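Local coordinates for protein structure-specific endonuclease subunit SLX4 (Thielavia terrestris, PDB 6SEI) that forms the C-terminal part of SLX4, which probably acts as regulatory subunit of a structure-specific endonuclease cutting branched DNA in repair and recombination, at residues H42-M45 / P50-L53; V17-Y22 / P76-K81. All blocks are in the same frame, centred on the assembly; numbering follows the deposited sequence.

Contact 1 (H42-M45 / P50-L53)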
ATOM      1  N   HIS B  42      32.557 -27.576  21.173  1.00 20.31           N
ATOM      2  CA  HIS B  42      32.614 -26.982  19.843  1.00 19.73           C
ATOM      3  C   HIS B  42      32.105 -27.952  18.787  1.00 19.91           C
ATOM      4  O   HIS B  42      31.363 -27.562  17.878  1.00 20.20           O
ATOM      5  CB  HIS B  42      34.046 -26.546  19.531  1.00 19.69           C
ATOM      6  CG  HIS B  42      34.192 -25.812  18.234  1.00 19.51           C
ATOM      7  ND1 HIS B  42      35.391 -25.734  17.558  1.00 19.66           N
ATOM      8  CD2 HIS B  42      33.298 -25.115  17.493  1.00 19.57           C
ATOM      9  CE1 HIS B  42      35.227 -25.027  16.454  1.00 19.42           C
ATOM     10  NE2 HIS B  42      33.967 -24.639  16.392  1.00 19.49           N
ATOM     11  N   GLU B  43      32.485 -29.226  18.894  1.00 20.00           N
ATOM     12  CA  GLU B  43      32.052 -30.204  17.903  1.00 20.20           C
ATOM     13  C   GLU B  43      30.582 -30.562  18.076  1.00 19.84           C
ATOM     14  O   GLU B  43      29.921 -30.952  17.106  1.00 19.50           O
ATOM     15  CB  GLU B  43      32.935 -31.449  17.981  1.00 20.83           C
ATOM     16  CG  GLU B  43      34.369 -31.188  17.549  1.00 21.24           C
ATOM     17  CD  GLU B  43      35.319 -32.302  17.943  1.00 21.55           C
ATOM     18  OE1 GLU B  43      35.240 -32.766  19.099  1.00 21.67           O
ATOM     19  OE2 GLU B  43      36.152 -32.704  17.098  1.00 21.56           O
ATOM     20  N   LYS B  44      30.051 -30.436  19.294  1.00 20.01           N
ATOM     21  CA  LYS B  44      28.615 -30.615  19.480  1.00 20.25           C
ATOM     22  C   LYS B  44      27.835 -29.535  18.738  1.00 20.80           C
ATOM     23  O   LYS B  44      26.820 -29.823  18.092  1.00 21.02           O
ATOM     24  CB  LYS B  44      28.271 -30.611  20.971  1.00 19.80           C
ATOM     25  CG  LYS B  44      28.734 -31.858  21.709  1.00 19.54           C
ATOM     26  CD  LYS B  44      28.276 -31.862  23.158  1.00 19.60           C
ATOM     27  CE  LYS B  44      26.764 -31.970  23.259  1.00 19.73           C
ATOM     28  NZ  LYS B  44      26.262 -33.212  22.613  1.00 19.56           N
ATOM     29  N   MET B  45      28.307 -28.288  18.801  1.00 20.84           N
ATOM     30  CA  MET B  45      27.627 -27.204  18.104  1.00 20.45           C
ATOM     31  C   MET B  45      27.709 -27.381  16.594  1.00 20.49           C
ATOM     32  O   MET B  45      26.711 -27.196  15.889  1.00 20.74           O
ATOM     33  CB  MET B  45      28.222 -25.863  18.524  1.00 20.08           C
ATOM     34  CG  MET B  45      28.111 -25.607  20.012  1.00 20.16           C
ATOM     35  SD  MET B  45      29.068 -24.199  20.589  1.00 20.35           S
ATOM     36  CE  MET B  45      28.976 -24.449  22.360  1.00 20.73           C
ATOM     37  N   PRO B  50      21.703 -30.163  20.337  1.00 21.98           N
ATOM     38  CA  PRO B  50      21.046 -29.188  21.222  1.00 22.21           C
ATOM     39  C   PRO B  50      21.835 -29.026  22.513  1.00 22.33           C
ATOM     40  O   PRO B  50      22.091 -29.994  23.232  1.00 17.37           O
ATOM     41  CB  PRO B  50      19.664 -29.804  21.470  1.00 17.34           C
ATOM     42  CG  PRO B  50      19.432 -30.685  20.298  1.00 17.10           C
ATOM     43  CD  PRO B  50      20.785 -31.242  19.933  1.00 21.68           C
ATOM     44  N   ILE B  51      22.225 -27.786  22.797  1.00 22.08           N
ATOM     45  CA  ILE B  51      23.190 -27.485  23.849  1.00 21.72           C
ATOM     46  C   ILE B  51      22.448 -27.293  25.166  1.00 22.36           C
ATOM     47  O   ILE B  51      21.686 -26.337  25.331  1.00 22.62           O
ATOM     48  CB  ILE B  51      24.021 -26.247  23.497  1.00 20.96           C
ATOM     49  CG1 ILE B  51      24.812 -26.491  22.212  1.00 20.09           C
ATOM     50  CG2 ILE B  51      24.951 -25.878  24.642  1.00 21.02           C
ATOM     51  CD1 ILE B  51      25.657 -27.742  22.246  1.00 19.68           C
ATOM     52  N   ILE B  52      22.674 -28.199  26.115  1.00 22.64           N
ATOM     53  CA  ILE B  52      22.126 -28.013  27.452  1.00 23.27           C
ATOM     54  C   ILE B  52      22.923 -26.911  28.141  1.00 23.77           C
ATOM     55  O   ILE B  52      24.137 -27.038  28.348  1.00 23.63           O
ATOM     56  CB  ILE B  52      22.151 -29.325  28.247  1.00 23.23           C
ATOM     57  CG1 ILE B  52      21.038 -30.252  27.753  1.00 23.07           C
ATOM     58  CG2 ILE B  52      21.991 -29.048  29.732  1.00 23.52           C
ATOM     59  CD1 ILE B  52      21.301 -31.718  28.010  1.00 23.20           C
ATOM     60  N   LEU B  53      22.236 -25.821  28.492  1.00 24.33           N
ATOM     61  CA  LEU B  53      22.914 -24.586  28.876  1.00 24.52           C
ATOM     62  C   LEU B  53      23.720 -24.754  30.158  1.00 25.28           C
ATOM     63  O   LEU B  53      24.906 -24.411  30.201  1.00 25.56           O
ATOM     64  CB  LEU B  53      21.893 -23.460  29.026  1.00 24.66           C
ATOM     65  CG  LEU B  53      21.267 -22.993  27.714  1.00 24.41           C
ATOM     66  CD1 LEU B  53      19.918 -22.345  27.949  1.00 24.58           C
ATOM     67  CD2 LEU B  53      22.214 -22.043  26.995  1.00 24.35           C
TER

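Contact 2 (V17-Y22 / P76-K81)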
ATOM      1  N   VAL B  17      29.767  -7.736  24.110  1.00 56.75           N
ATOM      2  CA  VAL B  17      30.477  -8.194  22.921  1.00 52.10           C
ATOM      3  C   VAL B  17      31.829  -8.783  23.306  1.00 46.97           C
ATOM      4  O   VAL B  17      32.250  -9.813  22.765  1.00 44.80           O
ATOM      5  CB  VAL B  17      30.623  -7.041  21.911  1.00 53.46           C
ATOM      6  CG1 VAL B  17      31.683  -7.369  20.871  1.00 38.93           C
ATOM      7  CG2 VAL B  17      29.291  -6.754  21.241  1.00 53.55           C
ATOM      8  N   SER B  18      32.524  -8.147  24.253  1.00 44.99           N
ATOM      9  CA  SER B  18      33.819  -8.662  24.687  1.00 41.66           C
ATOM     10  C   SER B  18      33.664  -9.948  25.488  1.00 38.73           C
ATOM     11  O   SER B  18      34.507 -10.849  25.395  1.00 37.01           O
ATOM     12  CB  SER B  18      34.557  -7.603  25.507  1.00 42.38           C
ATOM     13  OG  SER B  18      35.914  -7.964  25.696  1.00 41.16           O
ATOM     14  N   LEU B  19      32.599 -10.053  26.286  1.00 38.63           N
ATOM     15  CA  LEU B  19      32.338 -11.299  26.999  1.00 36.51           C
ATOM     16  C   LEU B  19      32.106 -12.446  26.026  1.00 34.81           C
ATOM     17  O   LEU B  19      32.594 -13.563  26.238  1.00 33.38           O
ATOM     18  CB  LEU B  19      31.134 -11.139  27.925  1.00 30.51           C
ATOM     19  CG  LEU B  19      30.684 -12.432  28.611  1.00 28.56           C
ATOM     20  CD1 LEU B  19      31.670 -12.833  29.690  1.00 27.92           C
ATOM     21  CD2 LEU B  19      29.281 -12.298  29.183  1.00 31.98           C
ATOM     22  N   PHE B  20      31.367 -12.186  24.947  1.00 34.96           N
ATOM     23  CA  PHE B  20      31.071 -13.235  23.980  1.00 33.09           C
ATOM     24  C   PHE B  20      32.318 -13.659  23.214  1.00 32.56           C
ATOM     25  O   PHE B  20      32.397 -14.801  22.748  1.00 31.07           O
ATOM     26  CB  PHE B  20      29.978 -12.765  23.017  1.00 33.90           C
ATOM     27  CG  PHE B  20      28.593 -12.754  23.619  1.00 33.75           C
ATOM     28  CD1 PHE B  20      28.404 -12.926  24.983  1.00 33.17           C
ATOM     29  CD2 PHE B  20      27.480 -12.571  22.817  1.00 30.09           C
ATOM     30  CE1 PHE B  20      27.134 -12.914  25.532  1.00 33.41           C
ATOM     31  CE2 PHE B  20      26.206 -12.559  23.361  1.00 31.77           C
ATOM     32  CZ  PHE B  20      26.034 -12.731  24.721  1.00 29.60           C
ATOM     33  N   ARG B  21      33.296 -12.760  23.073  1.00 34.15           N
ATOM     34  CA  ARG B  21      34.555 -13.135  22.436  1.00 33.86           C
ATOM     35  C   ARG B  21      35.351 -14.089  23.317  1.00 31.49           C
ATOM     36  O   ARG B  21      36.031 -14.989  22.809  1.00 30.49           O
ATOM     37  CB  ARG B  21      35.382 -11.888  22.119  1.00 36.53           C
ATOM     38  CG  ARG B  21      34.987 -11.186  20.831  1.00 39.26           C
ATOM     39  CD  ARG B  21      36.068 -10.210  20.383  1.00 42.22           C
ATOM     40  NE  ARG B  21      35.699  -8.818  20.633  1.00 45.87           N
ATOM     41  CZ  ARG B  21      35.334  -7.956  19.687  1.00 49.57           C
ATOM     42  NH1 ARG B  21      35.015  -6.708  20.006  1.00 52.08           N
ATOM     43  NH2 ARG B  21      35.286  -8.346  18.419  1.00 50.49           N
ATOM     44  N   TYR B  22      35.275 -13.908  24.640  1.00 31.21           N
ATOM     45  CA  TYR B  22      35.936 -14.830  25.558  1.00 29.01           C
ATOM     46  C   TYR B  22      35.267 -16.199  25.543  1.00 27.28           C
ATOM     47  O   TYR B  22      35.948 -17.226  25.635  1.00 25.93           O
ATOM     48  CB  TYR B  22      35.935 -14.258  26.975  1.00 29.12           C
ATOM     49  CG  TYR B  22      37.016 -13.236  27.240  1.00 30.38           C
ATOM     50  CD1 TYR B  22      38.359 -13.576  27.154  1.00 29.82           C
ATOM     51  CD2 TYR B  22      36.691 -11.933  27.588  1.00 32.53           C
ATOM     52  CE1 TYR B  22      39.348 -12.642  27.400  1.00 27.81           C
ATOM     53  CE2 TYR B  22      37.671 -10.993  27.837  1.00 33.92           C
ATOM     54  CZ  TYR B  22      38.997 -11.351  27.742  1.00 33.00           C
ATOM     55  OH  TYR B  22      39.972 -10.412  27.989  1.00 34.22           O
ATOM     56  N   PRO B  76      24.199 -18.565  33.147  1.00 33.17           N
ATOM     57  CA  PRO B  76      23.585 -19.383  32.087  1.00 31.98           C
ATOM     58  C   PRO B  76      22.778 -18.575  31.087  1.00 31.16           C
ATOM     59  O   PRO B  76      22.737 -18.935  29.904  1.00 30.46           O
ATOM     60  CB  PRO B  76      22.705 -20.377  32.864  1.00 32.26           C
ATOM     61  CG  PRO B  76      22.638 -19.851  34.269  1.00 33.04           C
ATOM     62  CD  PRO B  76      23.889 -19.074  34.493  1.00 33.42           C
ATOM     63  N   GLY B  77      22.148 -17.481  31.522  1.00 31.37           N
ATOM     64  CA  GLY B  77      21.441 -16.630  30.581  1.00 26.26           C
ATOM     65  C   GLY B  77      22.377 -15.923  29.621  1.00 32.28           C
ATOM     66  O   GLY B  77      22.052 -15.741  28.444  1.00 31.27           O
ATOM     67  N   ASP B  78      23.549 -15.511  30.109  1.00 33.10           N
ATOM     68  CA  ASP B  78      24.557 -14.939  29.224  1.00 32.97           C
ATOM     69  C   ASP B  78      25.036 -15.970  28.210  1.00 32.53           C
ATOM     70  O   ASP B  78      25.227 -15.652  27.031  1.00 30.63           O
ATOM     71  CB  ASP B  78      25.729 -14.404  30.045  1.00 32.91           C
ATOM     72  CG  ASP B  78      25.422 -13.068  30.698  1.00 32.70           C
ATOM     73  OD1 ASP B  78      24.665 -12.270  30.101  1.00 32.02           O
ATOM     74  OD2 ASP B  78      25.937 -12.820  31.809  1.00 33.05           O
ATOM     75  N   VAL B  79      25.231 -17.215  28.654  1.00 33.79           N
ATOM     76  CA  VAL B  79      25.561 -18.301  27.737  1.00 32.94           C
ATOM     77  C   VAL B  79      24.402 -18.566  26.786  1.00 32.46           C
ATOM     78  O   VAL B  79      24.612 -18.948  25.629  1.00 23.33           O
ATOM     79  CB  VAL B  79      25.951 -19.561  28.539  1.00 32.80           C
ATOM     80  CG1 VAL B  79      26.211 -20.739  27.620  1.00 24.28           C
ATOM     81  CG2 VAL B  79      27.171 -19.278  29.393  1.00 25.32           C
ATOM     82  N   LYS B  80      23.166 -18.357  27.244  1.00 32.46           N
ATOM     83  CA  LYS B  80      22.015 -18.517  26.361  1.00 31.48           C
ATOM     84  C   LYS B  80      21.977 -17.417  25.307  1.00 30.00           C
ATOM     85  O   LYS B  80      21.749 -17.686  24.123  1.00 29.30           O
ATOM     86  CB  LYS B  80      20.717 -18.529  27.171  1.00 32.22           C
ATOM     87  CG  LYS B  80      19.489 -18.824  26.325  1.00 32.01           C
ATOM     88  CD  LYS B  80      18.192 -18.528  27.058  1.00 32.25           C
ATOM     89  CE  LYS B  80      17.027 -18.465  26.077  1.00 31.62           C
ATOM     90  NZ  LYS B  80      15.870 -17.699  26.612  1.00 31.78           N
ATOM     91  N   LYS B  81      22.189 -16.164  25.726  1.00 29.69           N
ATOM     92  CA  LYS B  81      22.312 -15.068  24.769  1.00 29.20           C
ATOM     93  C   LYS B  81      23.370 -15.375  23.716  1.00 28.31           C
ATOM     94  O   LYS B  81      23.149 -15.164  22.519  1.00 28.36           O
ATOM     95  CB  LYS B  81      22.659 -13.769  25.496  1.00 30.28           C
ATOM     96  CG  LYS B  81      21.505 -13.102  26.220  1.00 31.79           C
ATOM     97  CD  LYS B  81      21.958 -11.771  26.813  1.00 33.52           C
ATOM     98  CE  LYS B  81      20.783 -10.960  27.341  1.00 35.29           C
ATOM     99  NZ  LYS B  81      21.201  -9.599  27.791  1.00 37.24           N
TER

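Contact 1 (H42-M45 / P50-L53)
Ile-51 reaches back to helix 41-46 with the tip of its longer branch. Its methyl CD1 lies 3.9 Å from CG of Met-45 and 4.1 Å from CB of Lys-44, two neighbouring residues of the helix, so one methyl is shared by both. With chi1 at -61° CG1 stands anti to the carbonyl carbon, and a second bend at chi2 (-54°) folds CD1 over to the helix. Met-45 also sets CG anti to its carbonyl carbon but runs on extended. The two chains cross at about a right angle, and CG of Met-45 lies 4.1 Å from CG1 of Ile-51 as well; it is the base of the methionine, rather than its sulfur, that makes the touch. Lys-44 gives this apolar patch only its first methylene. Farther out its chain bends at chi3 and chi4, and the ammonium group forms a salt bridge with Asp-49 in the short connection leading to the strand. Around the contact, Met-45 and Ile-51 both meet Val-88 and also Leu-56 of helix 53-67, while Met-45 touches Val-27 of helix 12-29 and the backbone of Ile-51 hydrogen-bonds to Cys-89 and Leu-91, setting strand 51-52 parallel to strand 90-91.

Contact 2 (V17-Y22 / P76-K81)
Phe-20 carries this contact, driving the far end of its ring against the backbone of helix 76-85. CZ comes within 3.6 Å of CB of Lys-81, which lies at the ring edge and near its plane. The neighbouring corner, CE1, is 3.7 Å from the carbonyl O of Asp-78, approached obliquely, and on the other side of CZ the atom CE2 is 4.0 Å from the carbonyl carbon of Lys-81. The ring therefore spans one turn of the partner helix, from Asp-78 to Lys-81, with its end rather than lying flat on it. A chi1 of -75° places CG anti to the carbonyl carbon and sends the ring across to the other helix; Trp-82, one residue beyond Lys-81, meets it edge to face. Of the Lys-81 side chain CB alone meets the ring; the chain beyond CG, extended, carries the ammonium group off from helix 12-29.

The short helical segments cross almost perpendicularly, at -87°, with their axes 10.7 Å apart. This is a junction between the first and last helices of the small helical domain at the SLX4 C-terminus, whose sequence family belongs to the helix-turn-helix clan.

Away from the ring the fit slackens. Leu-19 offers one methyl, CD2, to the carboxylate carbon of Asp-78 at 4.2 Å, a glancing touch between an apolar tip and a charged group. All four touching residues are partly exposed. On the same helix as Asp-78, Val-79 points away from this contact and packs on Leu-56 and Leu-60 of helix 53-67, while NZ of Lys-80 hydrogen-bonds to the backbone of a neighbouring chain of another protein.

In the fold
Contact 1 is the buried one and contact 2 lies at the surface, on opposite sides of the chain's centre with centres about 14 Å apart. Along the chain, 42-45/50-53 is nested within the loop that 17-22/76-81 closes. One joins a short helix to a strand only a few residues later and is aliphatic; the other brings together helices far apart in sequence, using an aromatic edge, a helix backbone, the first methylene of a lysine and an aspartate carboxylate. They are not isolated: Leu-53 CD2 packs 3.6 Å from Lys-80 CA. Helix 53-67 is common ground, packing against both contacts.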